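Local coordinates for protein putative SnoaL-like polyketide cyclase (Jannaschia sp., PDB 3KKG) that probably acts as a SnoaL-like polyketide cyclase of the NTF2-like fold, although its substrate and reaction have not been established, at residues V74-T79 with Q88-G93; E35-G40 with E52-A57; G97-V102 with L134-A139; T9-T14 with F117-G122. One frame throughout, in Å; residues are numbered along the deposited sequence.

Overall arrangement
The four contacts are spread over an alpha+beta chain of the NTF2-like kind, in which helices pack on a curved, mixed sheet. Contact 2 closes first along the sequence, contact 1 next, and both are nested inside the long loop closed by contact 4; contact 3 crosses contact 4. Contacts 1 and 4 share the sheet through neighbouring strands 84-94 and 108-120; the centres of these two contacts lie about 18 Å apart, yet V78 packs on V12. Contact 2, about 15 Å from contact 4 between centres, touches it through T36 and T14. Contacts 3 and 4 are the most distant, centres about 31 Å apart. Contacts 1 and 3 both meet the second subunit, tying the local fold to the dimer.

Contact 1: V74-T79 with Q88-G93; sequences VVENVT and QARLTG
A classic beta bulge interrupts the antiparallel hairpin of strands 72-81 and 84-94 where E76 and N77 both face Q88. The evidence lies in the bonding: O of Q88 accepts N of E76 at 2.8 Å and, in a longer and less straight bond, N of N77 at 3.2 Å, so one carbonyl oxygen serves two consecutive amides. N of Q88 returns a bond to O of N77. Before the bulge on strand 72-81, V74 and R90 form a hydrogen-bonded pair, while V75 and A89 form the non-hydrogen-bonded pair, their CA atoms 4.2 Å apart.

On strand 72-81, one of the two outermost strands of the sheet within the chain, the E76 side chain crosses that of R90 obliquely. CG of E76 lies between its backbone N and carbonyl carbon (chi1 55°), and the extended chain beyond sets OE1 3.4 Å from CG of R90. In this conformer of R90, one of two deposited, the carboxylate and guanidinium planes are 44° apart and the charged groups do not meet directly; a water accepts from NH1 of R90 at 2.9 Å, in the guanidinium plane, and gives a weak bond to OE1 of E76. R90 instead pairs with D110, and OE2 of E76 with R128 of the second subunit, which also binds OE1 of Q88. The side chains of N77 and Q88 lie side by side, pointing the same way, their amide planes 59° apart.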
# COMPACT_ATOMS: atom_id res chain seq x y z
N VAL A 74 -10.51 9.14 6.25
CA VAL A 74 -11.63 8.24 6.57
C VAL A 74 -11.09 6.82 6.49
O VAL A 74 -10.71 6.33 5.41
CB VAL A 74 -12.82 8.44 5.66
CG1 VAL A 74 -13.95 7.47 6.06
CG2 VAL A 74 -13.38 9.86 5.77
N VAL A 75 -11.04 6.14 7.63
CA VAL A 75 -10.61 4.77 7.70
C VAL A 75 -11.66 3.91 7.03
O VAL A 75 -12.88 4.03 7.33
CB VAL A 75 -10.35 4.33 9.15
CG1 VAL A 75 -10.12 2.80 9.20
CG2 VAL A 75 -9.17 5.09 9.78
N GLU A 76 -11.24 3.01 6.15
CA GLU A 76 -12.19 2.08 5.60
C GLU A 76 -11.89 0.61 5.62
O GLU A 76 -12.77 -0.17 5.24
CB GLU A 76 -12.52 2.35 4.21
CG GLU A 76 -11.39 2.41 3.36
CD GLU A 76 -11.90 2.47 1.94
OE1 GLU A 76 -12.22 3.64 1.55
OE2 GLU A 76 -11.96 1.42 1.27
N ASN A 77 -10.72 0.25 6.08
CA ASN A 77 -10.51 -1.16 6.41
C ASN A 77 -9.42 -1.26 7.44
O ASN A 77 -8.42 -0.53 7.33
CB ASN A 77 -10.21 -1.98 5.14
CG ASN A 77 -10.11 -3.46 5.44
OD1 ASN A 77 -9.07 -3.93 5.80
ND2 ASN A 77 -11.23 -4.12 5.44
N VAL A 78 -9.57 -2.12 8.46
CA VAL A 78 -8.54 -2.44 9.41
C VAL A 78 -8.36 -3.98 9.38
O VAL A 78 -9.35 -4.73 9.52
CB VAL A 78 -8.88 -2.01 10.81
CG1 VAL A 78 -7.82 -2.44 11.81
CG2 VAL A 78 -9.17 -0.48 10.83
N THR A 79 -7.14 -4.41 9.20
CA THR A 79 -6.79 -5.82 9.22
C THR A 79 -5.66 -6.00 10.17
O THR A 79 -4.58 -5.40 10.01
CB THR A 79 -6.44 -6.26 7.80
OG1 THR A 79 -7.64 -6.24 7.02
CG2 THR A 79 -5.81 -7.70 7.73
N GLN A 88 -6.39 0.78 5.82
CA GLN A 88 -6.64 1.44 4.54
C GLN A 88 -7.58 2.61 4.79
O GLN A 88 -8.54 2.49 5.57
CB GLN A 88 -7.31 0.51 3.61
CG GLN A 88 -6.45 -0.71 3.16
CD GLN A 88 -7.15 -1.48 2.09
OE1 GLN A 88 -7.29 -0.98 0.99
NE2 GLN A 88 -7.59 -2.66 2.39
N ALA A 89 -7.34 3.71 4.10
CA ALA A 89 -8.10 4.91 4.33
C ALA A 89 -8.27 5.65 3.03
O ALA A 89 -7.73 5.25 1.99
CB ALA A 89 -7.46 5.82 5.45
N ARG A 90 -9.10 6.68 3.06
CA ARG A 90 -9.10 7.66 1.99
C ARG A 90 -8.79 9.03 2.53
O ARG A 90 -9.16 9.39 3.64
CB ARG A 90 -10.39 7.66 1.20
CG ARG A 90 -10.59 6.39 0.38
CD ARG A 90 -11.75 6.56 -0.57
NE ARG A 90 -11.40 7.42 -1.72
CZ ARG A 90 -10.76 7.00 -2.82
NH1 ARG A 90 -10.45 5.72 -2.95
NH2 ARG A 90 -10.47 7.82 -3.83
N LEU A 91 -8.04 9.76 1.74
CA LEU A 91 -7.58 11.11 2.07
C LEU A 91 -8.24 12.11 1.13
O LEU A 91 -8.23 11.89 -0.08
CB LEU A 91 -6.07 11.24 1.82
CG LEU A 91 -5.21 10.28 2.61
CD1 LEU A 91 -3.71 10.49 2.25
CD2 LEU A 91 -5.42 10.42 4.10
N THR A 92 -8.70 13.20 1.72
CA THR A 92 -9.26 14.29 0.94
C THR A 92 -8.78 15.61 1.50
O THR A 92 -8.82 15.86 2.69
CB THR A 92 -10.79 14.28 0.90
OG1 THR A 92 -11.28 14.27 2.24
CG2 THR A 92 -11.29 13.05 0.14
N GLY A 93 -8.41 16.53 0.60
CA GLY A 93 -8.08 17.89 1.02
C GLY A 93 -7.30 18.61 -0.04
O GLY A 93 -6.97 18.08 -1.08
O HOH W 1 -10.65 3.33 -1.36

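Contact 2: E35-G40 with E52-A57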
# COMPACT_ATOMS: atom_id res chain seq x y z
N GLU A 35 3.56 9.08 22.81
CA GLU A 35 3.05 8.04 23.71
C GLU A 35 2.79 6.68 23.05
O GLU A 35 2.72 5.66 23.72
CB GLU A 35 1.82 8.51 24.45
CG GLU A 35 0.55 8.76 23.68
CD GLU A 35 -0.52 9.41 24.59
OE1 GLU A 35 -0.83 8.80 25.64
OE2 GLU A 35 -1.01 10.52 24.29
N THR A 36 2.70 6.66 21.72
CA THR A 36 2.35 5.45 20.96
C THR A 36 3.56 4.72 20.35
O THR A 36 3.61 3.49 20.26
CB THR A 36 1.38 5.90 19.81
OG1 THR A 36 0.20 6.45 20.42
CG2 THR A 36 0.93 4.72 18.95
N MSE A 37 4.48 5.52 19.80
CA MSE A 37 5.69 4.99 19.13
C MSE A 37 6.83 4.84 20.14
O MSE A 37 6.91 5.59 21.13
CB MSE A 37 6.16 5.94 18.02
CG MSE A 37 5.44 5.84 16.68
SE MSE A 37 3.56 6.48 16.67
CE MSE A 37 3.37 6.74 14.73
N THR A 38 7.74 3.91 19.84
CA THR A 38 8.99 3.77 20.60
C THR A 38 9.98 4.84 20.13
O THR A 38 9.84 5.44 19.08
CB THR A 38 9.62 2.39 20.37
OG1 THR A 38 9.92 2.23 18.98
CG2 THR A 38 8.65 1.30 20.85
N PRO A 39 10.98 5.14 20.96
CA PRO A 39 11.98 6.16 20.58
C PRO A 39 12.72 5.85 19.28
O PRO A 39 13.11 6.76 18.54
CB PRO A 39 12.94 6.17 21.78
CG PRO A 39 12.16 5.54 22.88
CD PRO A 39 11.21 4.58 22.31
N GLY A 40 12.94 4.57 19.02
CA GLY A 40 13.62 4.11 17.81
C GLY A 40 12.66 3.80 16.66
O GLY A 40 13.05 3.16 15.69
N GLU A 52 14.59 7.39 10.80
CA GLU A 52 14.86 6.66 12.02
C GLU A 52 14.79 7.60 13.23
O GLU A 52 15.48 8.63 13.28
CB GLU A 52 16.26 6.07 12.00
CG GLU A 52 16.62 5.30 10.78
CD GLU A 52 16.33 3.84 10.87
OE1 GLU A 52 15.97 3.32 11.97
OE2 GLU A 52 16.49 3.19 9.82
N GLY A 53 14.03 7.18 14.23
CA GLY A 53 13.86 7.97 15.44
C GLY A 53 12.54 8.69 15.48
O GLY A 53 12.10 9.24 14.50
N ILE A 54 11.92 8.73 16.65
CA ILE A 54 10.58 9.30 16.77
C ILE A 54 10.52 10.80 16.45
O ILE A 54 9.62 11.25 15.75
CB ILE A 54 9.97 8.99 18.18
CG1 ILE A 54 8.50 9.44 18.24
CG2 ILE A 54 10.81 9.58 19.31
CD1 ILE A 54 7.60 8.86 17.15
N GLU A 55 11.49 11.59 16.93
CA GLU A 55 11.44 13.02 16.64
C GLU A 55 11.65 13.30 15.16
O GLU A 55 11.00 14.19 14.59
CB GLU A 55 12.46 13.78 17.46
CG GLU A 55 12.16 13.76 18.95
CD GLU A 55 10.77 14.24 19.26
OE1 GLU A 55 10.32 15.23 18.65
OE2 GLU A 55 10.11 13.62 20.12
N GLN A 56 12.55 12.53 14.55
CA GLN A 56 12.81 12.63 13.09
C GLN A 56 11.57 12.25 12.31
O GLN A 56 11.19 12.93 11.33
CB GLN A 56 13.97 11.73 12.71
CG GLN A 56 15.33 12.18 13.29
CD GLN A 56 15.64 11.66 14.70
OE1 GLN A 56 14.79 11.14 15.40
NE2 GLN A 56 16.89 11.86 15.13
N ALA A 57 10.92 11.18 12.74
CA ALA A 57 9.71 10.75 12.06
C ALA A 57 8.55 11.74 12.23
O ALA A 57 7.77 12.00 11.31
CB ALA A 57 9.30 9.38 12.57
O HOH W 2 15.30 3.93 14.43
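I54, the first residue of helix 54-67, meets P39 at the corner where the chain leaves strand 37-38, with G53 in the N-cap position just before the helix. N of I54 donates to O of P39 at 3.0 Å, with an N-H...O angle of 151°; the donor stands above the carbonyl plane, 40° out of it. The same oxygen receives a CA-H...O contact from G53, at 3.4 Å from its CA. G53 has a positive phi, and a side chain there would run into the carbonyl O before it and OE1 of Q56, which accounts for the glycine.

The side chain of I54 uses its two branches on different partners. CG1 lies anti to the backbone N (chi1 -173°), and this sends CD1 to selenomethionine M37, where it meets CB at 3.4 Å, closer than usual for two carbons, and CG beyond it. Both residues were deposited in two conformers, so the tightness should not be weighed heavily. CG2, lodged between the backbone N and carbonyl carbon, instead approaches O of P39 at 3.7 Å and lies close to CA of the same proline. The M37 chain bends at its second torsion and crosses that of I54 at about a right angle, its far end leading away from the helix; M37 also packs on V124 and L18, and I54 on F41. At the outer end, where E52 is salt-bridged to R42, a water donates to OE1 of E52 at 2.6 Å and to O of G40 at 2.7 Å.

Contact 3: G97-V102 with L134-A139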
# COMPACT_ATOMS: atom_id res chain seq x y z
N GLY A 97 -0.49 24.27 1.10
CA GLY A 97 0.93 24.56 1.43
C GLY A 97 1.91 23.87 0.50
O GLY A 97 1.55 23.05 -0.33
N PRO A 98 3.19 24.24 0.68
CA PRO A 98 4.19 23.59 -0.13
C PRO A 98 4.24 22.10 0.13
O PRO A 98 4.04 21.67 1.28
CB PRO A 98 5.51 24.21 0.35
CG PRO A 98 5.22 25.10 1.39
CD PRO A 98 3.75 25.17 1.65
N PHE A 99 4.41 21.31 -0.92
CA PHE A 99 4.44 19.82 -0.77
C PHE A 99 5.46 19.19 -1.74
O PHE A 99 5.29 19.26 -2.94
CB PHE A 99 3.05 19.25 -1.07
CG PHE A 99 2.92 17.77 -0.78
CD1 PHE A 99 2.88 17.33 0.53
CD2 PHE A 99 2.80 16.86 -1.79
CE1 PHE A 99 2.70 15.96 0.80
CE2 PHE A 99 2.67 15.51 -1.51
CZ PHE A 99 2.58 15.08 -0.22
N LEU A 100 6.48 18.60 -1.15
CA LEU A 100 7.49 17.85 -1.91
C LEU A 100 8.03 18.63 -3.12
O LEU A 100 8.13 18.13 -4.27
CB LEU A 100 6.96 16.46 -2.31
CG LEU A 100 6.48 15.59 -1.15
CD1 LEU A 100 6.06 14.18 -1.70
CD2 LEU A 100 7.49 15.50 0.01
N GLY A 101 8.28 19.91 -2.85
CA GLY A 101 8.86 20.82 -3.84
C GLY A 101 7.87 21.55 -4.73
O GLY A 101 8.25 22.37 -5.57
N VAL A 102 6.58 21.29 -4.54
CA VAL A 102 5.60 21.91 -5.42
C VAL A 102 5.02 23.08 -4.55
O VAL A 102 4.51 22.85 -3.43
CB VAL A 102 4.48 20.95 -5.79
CG1 VAL A 102 3.39 21.62 -6.63
CG2 VAL A 102 5.04 19.74 -6.56
N LEU A 134 1.99 9.28 -7.32
CA LEU A 134 2.12 9.76 -8.69
C LEU A 134 0.88 10.57 -9.08
O LEU A 134 0.96 11.67 -9.67
CB LEU A 134 2.28 8.59 -9.67
CG LEU A 134 2.38 8.99 -11.13
CD1 LEU A 134 3.62 9.88 -11.37
CD2 LEU A 134 2.41 7.71 -12.03
N ALA A 135 -0.31 10.08 -8.72
CA ALA A 135 -1.51 10.81 -9.05
C ALA A 135 -1.55 12.14 -8.29
O ALA A 135 -1.99 13.17 -8.85
CB ALA A 135 -2.78 10.00 -8.75
N VAL A 136 -1.12 12.14 -7.04
CA VAL A 136 -1.11 13.39 -6.25
C VAL A 136 -0.16 14.40 -6.90
O VAL A 136 -0.53 15.58 -7.15
CB VAL A 136 -0.73 13.14 -4.79
CG1 VAL A 136 -0.45 14.47 -4.04
CG2 VAL A 136 -1.83 12.34 -4.03
N MSE A 137 1.05 13.98 -7.20
CA MSE A 137 2.04 14.90 -7.77
C MSE A 137 1.56 15.39 -9.12
O MSE A 137 1.76 16.59 -9.46
CB MSE A 137 3.41 14.26 -7.84
CG MSE A 137 4.01 13.88 -6.55
SE MSE A 137 4.22 15.30 -5.28
CE MSE A 137 5.74 16.14 -6.15
N THR A 138 0.94 14.52 -9.92
CA THR A 138 0.40 14.95 -11.22
C THR A 138 -0.70 15.99 -11.05
O THR A 138 -0.70 17.02 -11.78
CB THR A 138 -0.11 13.73 -12.02
OG1 THR A 138 0.99 12.85 -12.18
CG2 THR A 138 -0.69 14.15 -13.38
N ALA A 139 -1.62 15.78 -10.11
CA ALA A 139 -2.77 16.66 -9.87
C ALA A 139 -2.30 18.02 -9.40
O ALA A 139 -2.81 19.06 -9.92
CB ALA A 139 -3.72 16.06 -8.89
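Selenomethionine M137 of helix 133-140 makes a Met-aromatic contact with F99 in the loop between strands 84-94 and 108-120. That loop folds as a type I' turn from F99 to V102, closed by backbone bonds in both directions between these two residues.

From CB, M137 places CG anti to its carbonyl carbon (chi1 -62°), and further bends at chi2 and chi3 curl the chain over to the turn. CB and CG serve as the spacer. SE is the first atom to touch, lying 4.1 Å from both CD2 and CE2 of F99; it stands 5.1 Å from the ring centroid and 72° off the ring normal, an oblique approach. SE also meets CD1 of L100. The terminal CE then reaches the turn itself, 4.0 Å from CB of L100 and 3.6 Å from its O.

One face of the F99 ring is covered by CG of L100, and F68 meets the ring edge-to-face; V136 CG1 adds an oblique contact at CE2. M137 also packs on L134 of the second subunit. Sliding past V102 in the opposite direction, the selenomethionine finishes with CE 3.7 Å from CG2 of that valine.

Contact 4: T9-T14 with F117-G122; sequences TQNVET and FTLADG
N11 and L119 meet where helix 6-16 lies across the end of strand 108-120, their side chains sliding past each other in opposite directions. OD1 of N11 comes 3.6 Å from CD2 of L119, while CD1 of L119 sits 4.0 Å from CG of N11, so the leucine's two methyls both lie against the amide. CG of L119 is anti to its carbonyl carbon (chi1 -62°), which directs the branched end at the helix. T14, one turn along, adds CG2 at 3.9 Å from O of G122.

Two waters fill the next layer. One donates to OD1 of N11 at 2.7 Å and accepts from N of G122 at 2.9 Å; the other donates to O of G122 at 2.7 Å and lies 2.6 Å from OG1 of T14. The turn residue G122 is therefore linked to the helix through both of its backbone polar atoms. It has a phi of 85°, where a side chain would press on the preceding carbonyl O.

The other end of the N11 amide is also held: ND2 donates to O of G82 and to OD1 of D83, in the hairpin turn between strands 72-81 and 84-94, so its rotation is set. Were L119 replaced by an alanine, the amide of N11 would probably lose its apolar cover and a gap would open between helix and strand. Outward, N11 packs on V85 of strand 84-94 while N11 and V15 meet L119 of strand 108-120, so this N-terminal helix lies over two adjacent strands of the sheet, as in NTF2-like folds.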
# COMPACT_ATOMS: atom_id res chain seq x y z
N THR A 9 -6.67 -6.80 19.47
CA THR A 9 -7.60 -5.70 19.63
C THR A 9 -6.92 -4.47 20.28
O THR A 9 -7.19 -3.35 19.88
CB THR A 9 -8.90 -6.11 20.36
OG1 THR A 9 -9.83 -5.01 20.29
CG2 THR A 9 -8.62 -6.45 21.78
N GLN A 10 -6.04 -4.68 21.25
CA GLN A 10 -5.32 -3.55 21.83
C GLN A 10 -4.39 -2.89 20.82
O GLN A 10 -4.29 -1.66 20.76
CB GLN A 10 -4.56 -3.93 23.09
CG GLN A 10 -3.96 -2.70 23.79
CD GLN A 10 -5.01 -1.64 24.16
OE1 GLN A 10 -5.89 -1.91 25.00
NE2 GLN A 10 -4.93 -0.45 23.55
N ASN A 11 -3.77 -3.71 19.96
CA ASN A 11 -2.91 -3.17 18.92
C ASN A 11 -3.73 -2.27 18.02
O ASN A 11 -3.27 -1.18 17.62
CB ASN A 11 -2.32 -4.32 18.12
CG ASN A 11 -1.09 -4.96 18.79
OD1 ASN A 11 -0.56 -4.45 19.77
ND2 ASN A 11 -0.64 -6.08 18.20
N VAL A 12 -4.94 -2.74 17.64
CA VAL A 12 -5.81 -1.92 16.78
C VAL A 12 -6.23 -0.62 17.44
O VAL A 12 -6.23 0.46 16.83
CB VAL A 12 -7.04 -2.74 16.28
CG1 VAL A 12 -8.05 -1.82 15.60
CG2 VAL A 12 -6.57 -3.83 15.26
N GLU A 13 -6.65 -0.75 18.69
CA GLU A 13 -7.07 0.45 19.42
C GLU A 13 -5.95 1.49 19.47
O GLU A 13 -6.15 2.71 19.23
CB GLU A 13 -7.56 0.08 20.82
CG GLU A 13 -8.88 -0.75 20.81
CD GLU A 13 -9.38 -1.11 22.21
OE1 GLU A 13 -9.08 -0.36 23.15
OE2 GLU A 13 -10.13 -2.09 22.34
N THR A 14 -4.75 1.03 19.78
CA THR A 14 -3.59 1.91 19.83
C THR A 14 -3.31 2.56 18.48
O THR A 14 -3.12 3.79 18.40
CB THR A 14 -2.39 1.14 20.38
OG1 THR A 14 -2.65 0.81 21.75
CG2 THR A 14 -1.04 1.93 20.23
N PHE A 117 1.54 -1.05 9.99
CA PHE A 117 2.20 -0.85 11.27
C PHE A 117 2.74 -2.16 11.80
O PHE A 117 2.10 -3.23 11.64
CB PHE A 117 1.16 -0.33 12.29
CG PHE A 117 0.64 1.04 11.95
CD1 PHE A 117 1.26 2.16 12.43
CD2 PHE A 117 -0.53 1.20 11.22
CE1 PHE A 117 0.76 3.44 12.14
CE2 PHE A 117 -1.03 2.48 10.94
CZ PHE A 117 -0.40 3.60 11.45
N THR A 118 3.88 -2.08 12.48
CA THR A 118 4.40 -3.17 13.29
C THR A 118 4.50 -2.67 14.72
O THR A 118 4.95 -1.53 14.97
CB THR A 118 5.78 -3.59 12.80
OG1 THR A 118 5.70 -3.87 11.40
CG2 THR A 118 6.27 -4.86 13.51
N LEU A 119 4.02 -3.51 15.64
CA LEU A 119 4.09 -3.18 17.05
C LEU A 119 4.98 -4.19 17.80
O LEU A 119 5.25 -5.29 17.30
CB LEU A 119 2.68 -3.16 17.67
CG LEU A 119 1.66 -2.14 17.14
CD1 LEU A 119 0.81 -2.73 16.01
CD2 LEU A 119 0.81 -1.52 18.29
N ALA A 120 5.45 -3.79 18.97
CA ALA A 120 6.13 -4.69 19.89
C ALA A 120 5.73 -4.27 21.30
O ALA A 120 5.85 -3.09 21.63
CB ALA A 120 7.66 -4.60 19.74
N ASP A 121 5.23 -5.22 22.08
CA ASP A 121 4.84 -4.97 23.46
C ASP A 121 3.97 -3.73 23.59
O ASP A 121 4.16 -2.88 24.46
CB ASP A 121 6.10 -4.90 24.33
CG ASP A 121 6.89 -6.20 24.30
OD1 ASP A 121 6.27 -7.29 24.32
OD2 ASP A 121 8.13 -6.14 24.23
N GLY A 122 3.01 -3.61 22.66
CA GLY A 122 2.00 -2.56 22.73
C GLY A 122 2.36 -1.19 22.15
O GLY A 122 1.53 -0.29 22.20
O HOH W 3 1.78 -5.45 20.76
O HOH W 4 -0.97 -0.95 22.79